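Local coordinates for VAO-type flavoprotein oxidase VAO615 (Myceliophthora thermophila, PDB 6F72), which probably acts as an oxidoreductase that holds FAD through two covalent links and, once reduced, reacts rapidly with molecular oxygen, although its substrate is still unknown, at residues T57-S62 with C118-Y123; G96-Q101 with V151-G156; A430-L435 with A508-G513. All blocks are in the same frame, centred on the assembly; numbering follows the deposited sequence.

Interaction 1 of 3, residues T57-S62 with C118-Y123. With NAG (2-acetamido-2-deoxy-beta-D-glucopyranose), chain C.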
loop_
_atom_site.group_PDB
_atom_site.type_symbol
_atom_site.label_atom_id
_atom_site.label_comp_id
_atom_site.label_asym_id
_atom_site.label_seq_id
_atom_site.Cartn_x
_atom_site.Cartn_y
_atom_site.Cartn_z
ATOM N N THR A 57 23.000 -7.511 -3.965
ATOM C CA THR A 57 21.818 -7.535 -4.811
ATOM C C THR A 57 22.145 -8.119 -6.194
ATOM O O THR A 57 23.102 -7.717 -6.857
ATOM C CB THR A 57 21.186 -6.138 -4.965
ATOM O OG1 THR A 57 20.938 -5.585 -3.670
ATOM C CG2 THR A 57 19.888 -6.208 -5.753
ATOM N N VAL A 58 21.358 -9.120 -6.568
ATOM C CA VAL A 58 21.343 -9.656 -7.906
ATOM C C VAL A 58 19.874 -9.619 -8.290
ATOM O O VAL A 58 19.092 -10.411 -7.741
ATOM C CB VAL A 58 21.878 -11.105 -7.973
ATOM C CG1 VAL A 58 21.832 -11.614 -9.413
ATOM C CG2 VAL A 58 23.289 -11.182 -7.415
ATOM N N PRO A 59 19.488 -8.689 -9.202
ATOM C CA PRO A 59 18.086 -8.563 -9.621
ATOM C C PRO A 59 17.546 -9.871 -10.169
ATOM O O PRO A 59 18.283 -10.619 -10.783
ATOM C CB PRO A 59 18.139 -7.468 -10.692
ATOM C CG PRO A 59 19.245 -6.586 -10.237
ATOM C CD PRO A 59 20.287 -7.542 -9.670
ATOM N N GLN A 60 16.276 -10.150 -9.905
ATOM C CA GLN A 60 15.635 -11.407 -10.309
ATOM C C GLN A 60 15.709 -11.713 -11.828
ATOM O O GLN A 60 15.776 -12.875 -12.223
ATOM C CB GLN A 60 14.186 -11.414 -9.818
ATOM C CG GLN A 60 13.563 -12.795 -9.693
ATOM C CD GLN A 60 12.151 -12.751 -9.139
ATOM O OE1 GLN A 60 11.350 -11.891 -9.491
ATOM N NE2 GLN A 60 11.841 -13.695 -8.259
ATOM N N ALA A 61 15.724 -10.676 -12.665
ATOM C CA ALA A 61 15.811 -10.841 -14.129
ATOM C C ALA A 61 17.245 -10.905 -14.684
ATOM O O ALA A 61 17.452 -10.809 -15.896
ATOM C CB ALA A 61 14.987 -9.772 -14.849
ATOM N N SER A 62 18.235 -11.099 -13.812
ATOM C CA SER A 62 19.608 -11.326 -14.277
ATOM C C SER A 62 19.703 -12.582 -15.156
ATOM O O SER A 62 20.561 -12.648 -16.036
ATOM C CB SER A 62 20.581 -11.431 -13.116
ATOM O OG SER A 62 20.433 -12.681 -12.502
ATOM N N CYS A 118 22.804 -6.322 -17.003
ATOM C CA CYS A 118 21.919 -6.328 -15.838
ATOM C C CYS A 118 22.491 -5.408 -14.759
ATOM O O CYS A 118 23.414 -5.783 -14.004
ATOM C CB CYS A 118 21.698 -7.749 -15.286
ATOM S SG CYS A 118 20.739 -7.785 -13.743
ATOM N N GLN A 119 21.917 -4.208 -14.694
ATOM C CA GLN A 119 22.357 -3.170 -13.777
ATOM C C GLN A 119 21.393 -3.025 -12.606
ATOM O O GLN A 119 20.197 -3.335 -12.707
ATOM C CB GLN A 119 22.510 -1.832 -14.512
ATOM C CG GLN A 119 23.712 -1.770 -15.454
ATOM C CD GLN A 119 23.515 -0.772 -16.585
ATOM O OE1 GLN A 119 22.951 0.305 -16.390
ATOM N NE2 GLN A 119 23.981 -1.129 -17.782
ATOM N N LEU A 120 21.940 -2.548 -11.496
ATOM C CA LEU A 120 21.188 -2.376 -10.273
ATOM C C LEU A 120 20.238 -1.178 -10.392
ATOM O O LEU A 120 19.056 -1.306 -10.096
ATOM C CB LEU A 120 22.131 -2.270 -9.071
ATOM C CG LEU A 120 22.977 -3.493 -8.676
ATOM C CD1 LEU A 120 23.745 -3.224 -7.393
ATOM C CD2 LEU A 120 22.164 -4.772 -8.544
ATOM N N GLY A 121 20.749 -0.047 -10.881
ATOM C CA GLY A 121 19.948 1.168 -11.060
ATOM C C GLY A 121 19.429 1.666 -9.728
ATOM O O GLY A 121 20.218 1.976 -8.842
ATOM N N ASN A 122 18.101 1.709 -9.591
ATOM C CA ASN A 122 17.432 2.162 -8.356
ATOM C C ASN A 122 17.458 1.114 -7.223
ATOM O O ASN A 122 17.153 1.429 -6.059
ATOM C CB ASN A 122 15.976 2.555 -8.640
ATOM C CG ASN A 122 15.839 3.746 -9.597
ATOM O OD1 ASN A 122 16.611 4.715 -9.564
ATOM N ND2 ASN A 122 14.817 3.681 -10.433
ATOM N N TYR A 123 17.802 -0.128 -7.562
ATOM C CA TYR A 123 17.893 -1.212 -6.593
ATOM C C TYR A 123 19.029 -0.926 -5.618
ATOM O O TYR A 123 20.027 -0.313 -6.023
ATOM C CB TYR A 123 18.124 -2.542 -7.324
ATOM C CG TYR A 123 16.865 -3.170 -7.882
ATOM C CD1 TYR A 123 15.693 -2.420 -8.056
ATOM C CD2 TYR A 123 16.855 -4.510 -8.262
ATOM C CE1 TYR A 123 14.545 -2.995 -8.574
ATOM C CE2 TYR A 123 15.709 -5.096 -8.783
ATOM C CZ TYR A 123 14.560 -4.332 -8.928
ATOM O OH TYR A 123 13.419 -4.905 -9.426
HETATM C C1 NAG C . 15.067 6.129 -15.219
HETATM C C2 NAG C . 14.570 7.055 -14.085
HETATM C C3 NAG C . 14.797 8.522 -14.440
HETATM C C4 NAG C . 16.243 8.818 -14.868
HETATM C C5 NAG C . 16.734 7.775 -15.880
HETATM C C6 NAG C . 18.236 7.871 -16.116
HETATM C C7 NAG C . 12.735 6.323 -12.589
HETATM C C8 NAG C . 11.249 6.212 -12.457
HETATM N N2 NAG C . 13.164 6.850 -13.746
HETATM O O3 NAG C . 14.445 9.330 -13.309
HETATM O O4 NAG C . 16.316 10.090 -15.527
HETATM O O5 NAG C . 16.440 6.431 -15.474
HETATM O O6 NAG C . 18.494 7.295 -17.401
HETATM O O7 NAG C . 13.469 5.959 -11.681
#

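Interaction 2 of 3, residues G96-Q101 with V151-G156. With FAD (flavin-adenine dinucleotide), chain E.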
loop_
_atom_site.group_PDB
_atom_site.type_symbol
_atom_site.label_atom_id
_atom_site.label_comp_id
_atom_site.label_asym_id
_atom_site.label_seq_id
_atom_site.Cartn_x
_atom_site.Cartn_y
_atom_site.Cartn_z
ATOM N N GLY A 96 16.334 -7.855 -3.290
ATOM C CA GLY A 96 16.486 -6.453 -3.649
ATOM C C GLY A 96 15.517 -5.934 -4.690
ATOM O O GLY A 96 15.645 -4.785 -5.103
ATOM N N ASP A 97 14.556 -6.760 -5.113
ATOM C CA ASP A 97 13.613 -6.357 -6.166
ATOM C C ASP A 97 12.474 -5.564 -5.569
ATOM O O ASP A 97 12.111 -5.778 -4.411
ATOM C CB ASP A 97 13.019 -7.553 -6.920
ATOM C CG ASP A 97 13.785 -7.899 -8.180
ATOM O OD1 ASP A 97 14.772 -8.658 -8.067
ATOM O OD2 ASP A 97 13.385 -7.422 -9.286
ATOM N N VAL A 98 11.915 -4.653 -6.366
ATOM C CA VAL A 98 10.609 -4.056 -6.056
ATOM C C VAL A 98 9.602 -4.447 -7.134
ATOM O O VAL A 98 10.005 -4.912 -8.216
ATOM C CB VAL A 98 10.676 -2.530 -5.793
ATOM C CG1 VAL A 98 11.384 -2.257 -4.477
ATOM C CG2 VAL A 98 11.340 -1.770 -6.938
ATOM N N LEU A 99 8.310 -4.285 -6.853
ATOM C CA LEU A 99 7.274 -4.663 -7.812
ATOM C C LEU A 99 7.041 -3.636 -8.943
ATOM O O LEU A 99 6.492 -3.981 -10.007
ATOM C CB LEU A 99 5.956 -4.984 -7.096
ATOM C CG LEU A 99 5.744 -6.191 -6.174
ATOM C CD1 LEU A 99 4.280 -6.193 -5.765
ATOM C CD2 LEU A 99 6.061 -7.512 -6.836
ATOM N N SER A 100 7.483 -2.395 -8.736
ATOM C CA SER A 100 7.200 -1.320 -9.693
ATOM C C SER A 100 8.085 -1.338 -10.937
ATOM O O SER A 100 9.298 -1.080 -10.857
ATOM C CB SER A 100 7.254 0.053 -9.021
ATOM O OG SER A 100 7.291 1.089 -9.981
ATOM N N GLN A 101 7.444 -1.578 -12.086
ATOM C CA GLN A 101 8.117 -1.574 -13.388
ATOM C C GLN A 101 8.741 -0.206 -13.656
ATOM O O GLN A 101 9.768 -0.113 -14.323
ATOM C CB GLN A 101 7.160 -1.934 -14.535
ATOM C CG GLN A 101 6.315 -3.196 -14.364
ATOM C CD GLN A 101 4.984 -2.937 -13.670
ATOM O OE1 GLN A 101 4.848 -1.987 -12.905
ATOM N NE2 GLN A 101 3.999 -3.795 -13.927
ATOM N N VAL A 151 17.776 1.994 3.276
ATOM C CA VAL A 151 16.476 1.793 2.669
ATOM C C VAL A 151 15.800 0.729 3.510
ATOM O O VAL A 151 16.476 -0.124 4.092
ATOM C CB VAL A 151 16.619 1.378 1.170
ATOM C CG1 VAL A 151 15.562 0.372 0.729
ATOM C CG2 VAL A 151 16.582 2.610 0.284
ATOM N N ILE A 152 14.477 0.781 3.579
ATOM C CA ILE A 152 13.723 -0.264 4.245
ATOM C C ILE A 152 12.762 -0.916 3.259
ATOM O O ILE A 152 11.936 -0.238 2.651
ATOM C CB ILE A 152 12.982 0.260 5.515
ATOM C CG1 ILE A 152 13.962 0.961 6.475
ATOM C CG2 ILE A 152 12.274 -0.886 6.235
ATOM C CD1 ILE A 152 13.312 1.838 7.543
ATOM N N LYS A 153 12.858 -2.231 3.118
ATOM C CA LYS A 153 11.983 -2.945 2.197
ATOM C C LYS A 153 11.358 -4.147 2.859
ATOM O O LYS A 153 12.045 -4.956 3.470
ATOM C CB LYS A 153 12.713 -3.378 0.891
ATOM C CG LYS A 153 11.727 -3.923 -0.146
ATOM C CD LYS A 153 12.328 -4.689 -1.306
ATOM C CE LYS A 153 12.520 -6.153 -0.964
ATOM N NZ LYS A 153 12.346 -7.038 -2.146
ATOM N N ASN A 154 10.051 -4.270 2.683
ATOM C CA ASN A 154 9.285 -5.349 3.253
ATOM C C ASN A 154 8.837 -6.298 2.145
ATOM O O ASN A 154 9.313 -7.434 2.087
ATOM C CB ASN A 154 8.121 -4.787 4.090
ATOM C CG ASN A 154 7.170 -5.859 4.584
ATOM O OD1 ASN A 154 7.542 -7.025 4.726
ATOM N ND2 ASN A 154 5.932 -5.466 4.852
ATOM N N THR A 155 7.943 -5.828 1.278
ATOM C CA THR A 155 7.379 -6.596 0.157
ATOM C C THR A 155 7.793 -6.020 -1.225
ATOM O O THR A 155 7.711 -6.718 -2.247
ATOM C CB THR A 155 5.820 -6.620 0.196
ATOM O OG1 THR A 155 5.307 -5.287 0.041
ATOM C CG2 THR A 155 5.283 -7.200 1.496
ATOM N N GLY A 156 8.210 -4.752 -1.239
ATOM C CA GLY A 156 8.458 -3.993 -2.465
ATOM C C GLY A 156 7.226 -3.513 -3.237
ATOM O O GLY A 156 7.333 -3.133 -4.421
HETATM P PA FAD E . 7.007 -1.879 0.932
HETATM O O1A FAD E . 7.245 -1.234 -0.409
HETATM O O2A FAD E . 7.965 -2.969 1.326
HETATM O O5B FAD E . 7.000 -0.724 2.049
HETATM C C5B FAD E . 6.328 0.520 1.847
HETATM C C4B FAD E . 6.939 1.628 2.697
HETATM O O4B FAD E . 6.908 1.249 4.075
HETATM C C3B FAD E . 8.389 1.940 2.380
HETATM O O3B FAD E . 8.558 3.352 2.559
HETATM C C2B FAD E . 9.187 1.197 3.438
HETATM O O2B FAD E . 10.418 1.858 3.740
HETATM C C1B FAD E . 8.236 1.211 4.624
HETATM N N9A FAD E . 8.323 0.020 5.502
HETATM C C8A FAD E . 7.795 -1.194 5.236
HETATM N N7A FAD E . 8.016 -2.049 6.266
HETATM C C5A FAD E . 8.687 -1.371 7.211
HETATM C C6A FAD E . 9.233 -1.681 8.552
HETATM N N6A FAD E . 9.092 -2.926 9.060
HETATM N N1A FAD E . 9.875 -0.699 9.224
HETATM C C2A FAD E . 10.025 0.545 8.717
HETATM N N3A FAD E . 9.544 0.899 7.499
HETATM C C4A FAD E . 8.880 -0.000 6.715
HETATM N N1 FAD E . -3.401 -0.250 0.247
HETATM C C2 FAD E . -4.620 -0.168 0.838
HETATM O O2 FAD E . -4.803 0.686 1.736
HETATM N N3 FAD E . -5.639 -0.981 0.482
HETATM C C4 FAD E . -5.544 -1.916 -0.477
HETATM O O4 FAD E . -6.518 -2.644 -0.775
HETATM C C4X FAD E . -4.240 -2.072 -1.159
HETATM N N5 FAD E . -4.052 -2.997 -2.125
HETATM C C5X FAD E . -2.850 -3.134 -2.757
HETATM C C6 FAD E . -2.675 -4.111 -3.761
HETATM C C7 FAD E . -1.418 -4.232 -4.394
HETATM C C7M FAD E . -1.252 -5.282 -5.477
HETATM C C8 FAD E . -0.271 -3.338 -3.992
HETATM C C8M FAD E . 1.143 -3.455 -4.541
HETATM C C9 FAD E . -0.468 -2.385 -2.998
HETATM C C9A FAD E . -1.706 -2.243 -2.365
HETATM N N10 FAD E . -1.883 -1.281 -1.342
HETATM C C10 FAD E . -3.148 -1.159 -0.730
HETATM C "C1'" FAD E . -0.789 -0.378 -0.993
HETATM C "C2'" FAD E . -0.044 -0.603 0.289
HETATM O "O2'" FAD E . -0.888 -0.182 1.359
HETATM C "C3'" FAD E . 1.191 0.284 0.195
HETATM O "O3'" FAD E . 1.869 0.095 -1.066
HETATM C "C4'" FAD E . 2.149 0.023 1.347
HETATM O "O4'" FAD E . 3.165 1.028 1.357
HETATM C "C5'" FAD E . 2.738 -1.388 1.285
HETATM O "O5'" FAD E . 3.706 -1.587 2.304
HETATM P P FAD E . 4.672 -2.869 2.236
HETATM O O1P FAD E . 3.835 -4.089 1.975
HETATM O O2P FAD E . 5.568 -2.760 3.448
HETATM O O3P FAD E . 5.545 -2.542 0.917
HETATM O O HOH W 1 9.710 -7.214 -4.407
HETATM O O HOH W 2 7.696 -0.796 -5.896
#

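Interaction 3 of 3, residues A430-L435 with A508-G513. With NAG (2-acetamido-2-deoxy-beta-D-glucopyranose), chain G.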
loop_
_atom_site.group_PDB
_atom_site.type_symbol
_atom_site.label_atom_id
_atom_site.label_comp_id
_atom_site.label_asym_id
_atom_site.label_seq_id
_atom_site.Cartn_x
_atom_site.Cartn_y
_atom_site.Cartn_z
ATOM N N ALA A 430 -22.320 15.686 -8.982
ATOM C CA ALA A 430 -22.244 15.821 -10.434
ATOM C C ALA A 430 -20.792 16.038 -10.860
ATOM O O ALA A 430 -20.326 15.377 -11.784
ATOM C CB ALA A 430 -23.140 16.952 -10.917
ATOM N N VAL A 431 -20.079 16.923 -10.154
ATOM C CA VAL A 431 -18.635 17.132 -10.361
ATOM C C VAL A 431 -17.835 15.822 -10.172
ATOM O O VAL A 431 -16.991 15.482 -11.022
ATOM C CB VAL A 431 -18.072 18.282 -9.480
ATOM C CG1 VAL A 431 -16.555 18.398 -9.611
ATOM C CG2 VAL A 431 -18.740 19.604 -9.830
ATOM N N VAL A 432 -18.123 15.089 -9.091
ATOM C CA VAL A 432 -17.501 13.770 -8.842
ATOM C C VAL A 432 -17.749 12.837 -10.033
ATOM O O VAL A 432 -16.796 12.251 -10.567
ATOM C CB VAL A 432 -17.971 13.131 -7.501
ATOM C CG1 VAL A 432 -17.392 11.731 -7.314
ATOM C CG2 VAL A 432 -17.588 14.004 -6.313
ATOM N N THR A 433 -19.011 12.727 -10.459
ATOM C CA THR A 433 -19.391 11.897 -11.611
ATOM C C THR A 433 -18.655 12.337 -12.884
ATOM O O THR A 433 -18.092 11.495 -13.587
ATOM C CB THR A 433 -20.920 11.855 -11.819
ATOM O OG1 THR A 433 -21.544 11.393 -10.616
ATOM C CG2 THR A 433 -21.299 10.908 -12.949
ATOM N N ASP A 434 -18.620 13.645 -13.142
ATOM C CA ASP A 434 -17.884 14.198 -14.288
ATOM C C ASP A 434 -16.372 13.904 -14.265
ATOM O O ASP A 434 -15.771 13.713 -15.334
ATOM C CB ASP A 434 -18.154 15.702 -14.472
ATOM C CG ASP A 434 -19.624 16.014 -14.784
ATOM O OD1 ASP A 434 -20.375 15.132 -15.262
ATOM O OD2 ASP A 434 -20.034 17.163 -14.531
ATOM N N LEU A 435 -15.767 13.854 -13.074
ATOM C CA LEU A 435 -14.361 13.414 -12.936
ATOM C C LEU A 435 -14.163 11.973 -13.413
ATOM O O LEU A 435 -13.239 11.686 -14.187
ATOM C CB LEU A 435 -13.851 13.575 -11.499
ATOM C CG LEU A 435 -12.470 12.981 -11.141
ATOM C CD1 LEU A 435 -11.347 13.671 -11.911
ATOM C CD2 LEU A 435 -12.232 13.019 -9.632
ATOM N N ALA A 508 -8.878 18.836 -7.801
ATOM C CA ALA A 508 -9.786 19.951 -8.056
ATOM C C ALA A 508 -11.265 19.535 -8.085
ATOM O O ALA A 508 -12.142 20.317 -7.669
ATOM C CB ALA A 508 -9.396 20.653 -9.356
ATOM N N ALA A 509 -11.540 18.317 -8.567
ATOM C CA ALA A 509 -12.926 17.817 -8.638
ATOM C C ALA A 509 -13.529 17.398 -7.294
ATOM O O ALA A 509 -14.741 17.126 -7.209
ATOM C CB ALA A 509 -13.043 16.681 -9.631
ATOM N N THR A 510 -12.691 17.335 -6.255
ATOM C CA THR A 510 -13.115 16.828 -4.952
ATOM C C THR A 510 -12.549 17.660 -3.770
ATOM O O THR A 510 -11.709 17.164 -3.006
ATOM C CB THR A 510 -12.749 15.328 -4.797
ATOM O OG1 THR A 510 -11.373 15.134 -5.156
ATOM C CG2 THR A 510 -13.657 14.420 -5.662
ATOM N N PRO A 511 -13.019 18.921 -3.599
ATOM C CA PRO A 511 -12.479 19.768 -2.522
ATOM C C PRO A 511 -12.793 19.184 -1.153
ATOM O O PRO A 511 -13.863 18.596 -0.974
ATOM C CB PRO A 511 -13.200 21.116 -2.719
ATOM C CG PRO A 511 -13.757 21.059 -4.100
ATOM C CD PRO A 511 -14.091 19.618 -4.333
ATOM N N GLY A 512 -11.843 19.303 -0.223
ATOM C CA GLY A 512 -11.981 18.740 1.148
ATOM C C GLY A 512 -11.523 17.296 1.270
ATOM O O GLY A 512 -11.457 16.741 2.364
ATOM N N GLY A 513 -11.228 16.675 0.134
ATOM C CA GLY A 513 -10.635 15.343 0.099
ATOM C C GLY A 513 -9.129 15.387 0.234
ATOM O O GLY A 513 -8.544 16.433 0.535
HETATM C C1 NAG G . -13.594 17.078 -17.523
HETATM C C2 NAG G . -13.205 18.047 -16.386
HETATM C C3 NAG G . -13.208 19.539 -16.786
HETATM C C4 NAG G . -12.699 19.791 -18.213
HETATM C C5 NAG G . -13.469 18.881 -19.180
HETATM C C6 NAG G . -13.116 19.100 -20.650
HETATM C C7 NAG G . -13.766 17.413 -14.044
HETATM C C8 NAG G . -14.906 17.239 -13.082
HETATM N N2 NAG G . -14.120 17.812 -15.275
HETATM O O3 NAG G . -12.405 20.302 -15.881
HETATM O O4 NAG G . -12.796 21.182 -18.564
HETATM O O5 NAG G . -13.178 17.516 -18.828
HETATM O O6 NAG G . -11.802 18.590 -20.916
HETATM O O7 NAG G . -12.610 17.205 -13.694
#

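Interaction 1 of 3, residues T57-S62 with C118-Y123
The ring of Pro59 is packed among three chemically unlike groups: a disulfide sulfur, a leucine methyl and a tyrosine ring. Two loops flanking paired strands 54-56 and 126-129, in the four-stranded sheet of the FAD-binding (PCMH-type) part of this VAO-type fold, meet here, and the second ends in a type II' beta turn from Leu120 to Tyr123. Gly121 suits this turn because it adopts a positive phi, 63°, which glycine tolerates easily.

The ring carbons share three neighbours. CD of Pro59 rests 3.5 Å from CD2 of Leu120, whose side chain crosses the ring at about a right angle. CG of Pro59 comes within 3.7 Å of CD2 of Tyr123, approaching the aromatic ring obliquely. SG of Cys118 lies 4.0 Å from CG of Pro59. A rigid ring whose CB, CG and CD are all apolar and which has no N-H to satisfy suits this place.

The same Leu120 methyl also serves Thr57, for CD2 sits 3.9 Å from CG2 of Thr57. With Thr57 CG2 anti to the backbone N, the hydroxyl lies beside the N instead, where OG1 is hydrogen-bonded to Pro124 O; one face of the residue is thus apolar and the other polar.

The polar ends of Thr57, Ser62 and Tyr123 are bonded outside the two loops. Tyr123 OH is hydrogen-bonded to Asp97, which fixes the far end of the ring that Pro59 touches. Separately, at the outer corner of the turn, Asn122 ND2 donates to O7 of a glycan N-acetylglucosamine, 2.9 Å away, and to Phe103 O.

Cys118 is tied to Cys108 by a disulfide. Its SG stands anti to the backbone N (chi1 174°), which brings the sulfur 3.7 Å from CB of Ser62, while the OG of that serine turns to Gln71.

Interaction 2 of 3, residues G96-Q101 with V151-G156
Lys153 and Asp97 meet through a side-chain ammonium and a backbone carbonyl. NZ of Lys153 donates to Asp97 O at 2.6 Å, in the carbonyl plane, and also to Ala94 O. The lysine chain starts extended but bends at chi3 (86°) and again at chi4, which turns its ammonium onto these oxygens. The Asp97 carboxylate does not pair with the lysine (OD1 is 6.6 Å from NZ of Lys153); it accepts from Tyr123 OH and Gln60 N. With an alanine in place of Lys153, Ala94 O would probably lose this donor, Asp97 O would be left to water 1, and a gap would open beside Val98.

One backbone bond joins the segments directly: Leu99 N to Gly156 O, 2.9 Å and nearly straight, the donor standing above the carbonyl plane. Water 2 donates to the same Gly156 O and accepts from Ser100 N.

Apolar contact is slight: CG1 of Val98 lies 4.0 Å from CA of Gly156 and 4.1 Å from CD of Lys153. Gly156 must be small, since a beta carbon would come within 3.1 Å of Val98 CA and Asp97 O.

Cofactor bonds run from Ile152 to Gly156, where strand 150-153 of the PCMH-type FAD-binding domain ends in a loop holding the diphosphate. Backbone amides of Asn154, Thr155 and Gly156 all donate to FAD O2A, and Asn154 ND2 to O2P. Three N-H dipoles on one oxygen would probably stabilise its negative charge, and the turn leads straight to His157, a covalent anchor of the flavin.

Interaction 3 of 3, residues A430-L435 with A508-G513
The methyl of Ala509 lies against Leu435, its CB 3.7 Å from CB of Leu435 and 3.8 Å from CD2 of the same side chain. CG of Leu435 stands anti to the backbone N (chi1 172°), which sets it and both its methyls alongside the Ala509 methyl. One helical turn earlier, CG1 of Val431 touches the backbone of Ala509, 3.3 Å from its O, and its CB. Alanine suits a spot where a helix and a loop come so near, with alpha carbons of Val431 and Ala509 6.0 Å apart. CG2 of Val432 meets CG2 of Thr510 at 4.0 Å, the side chains crossing at about a right angle.

Further out, Thr510 is positioned by its hydroxyl, which bonds Met506 O and Arg416 NE, and it opens a type II beta turn with Gly512 at positive phi. A glycan N-acetylglucosamine covers the edge, its C8 methyl 4.0 Å from CB of Ala509.

Helix 426-439 rests on the loop following helix 488-508. Leu435 also touches Met505 and Met506 of that helix, Thr433 faces helix 316-335, Thr510 packs on Leu422 of helix 420-424, and Arg416 lies on strand 412-419, an outermost strand of the seven-stranded antiparallel sheet.

Overall arrangement
From the N terminus, the chain leaves strand 54-56 into 57-62 and returns at 118-123 just before strand 126-129, so interaction 1 closes a loop between antiparallel neighbours in the four-stranded sheet. Segment 96-101 lies inside that loop, yet its partner 151-156 comes after it, on edge strand 150-153 of the same sheet; interactions 1 and 2 therefore cross. They also touch, since Asp97 is bonded from both Gln60 and Tyr123, connecting the outer loops with the cofactor turn. Interaction 3 follows in series, across the chain's centre from interaction 2, closing an excursion from helix 426-439 through strands 448-452 and 472-480 and helix 488-508 to the loop after it.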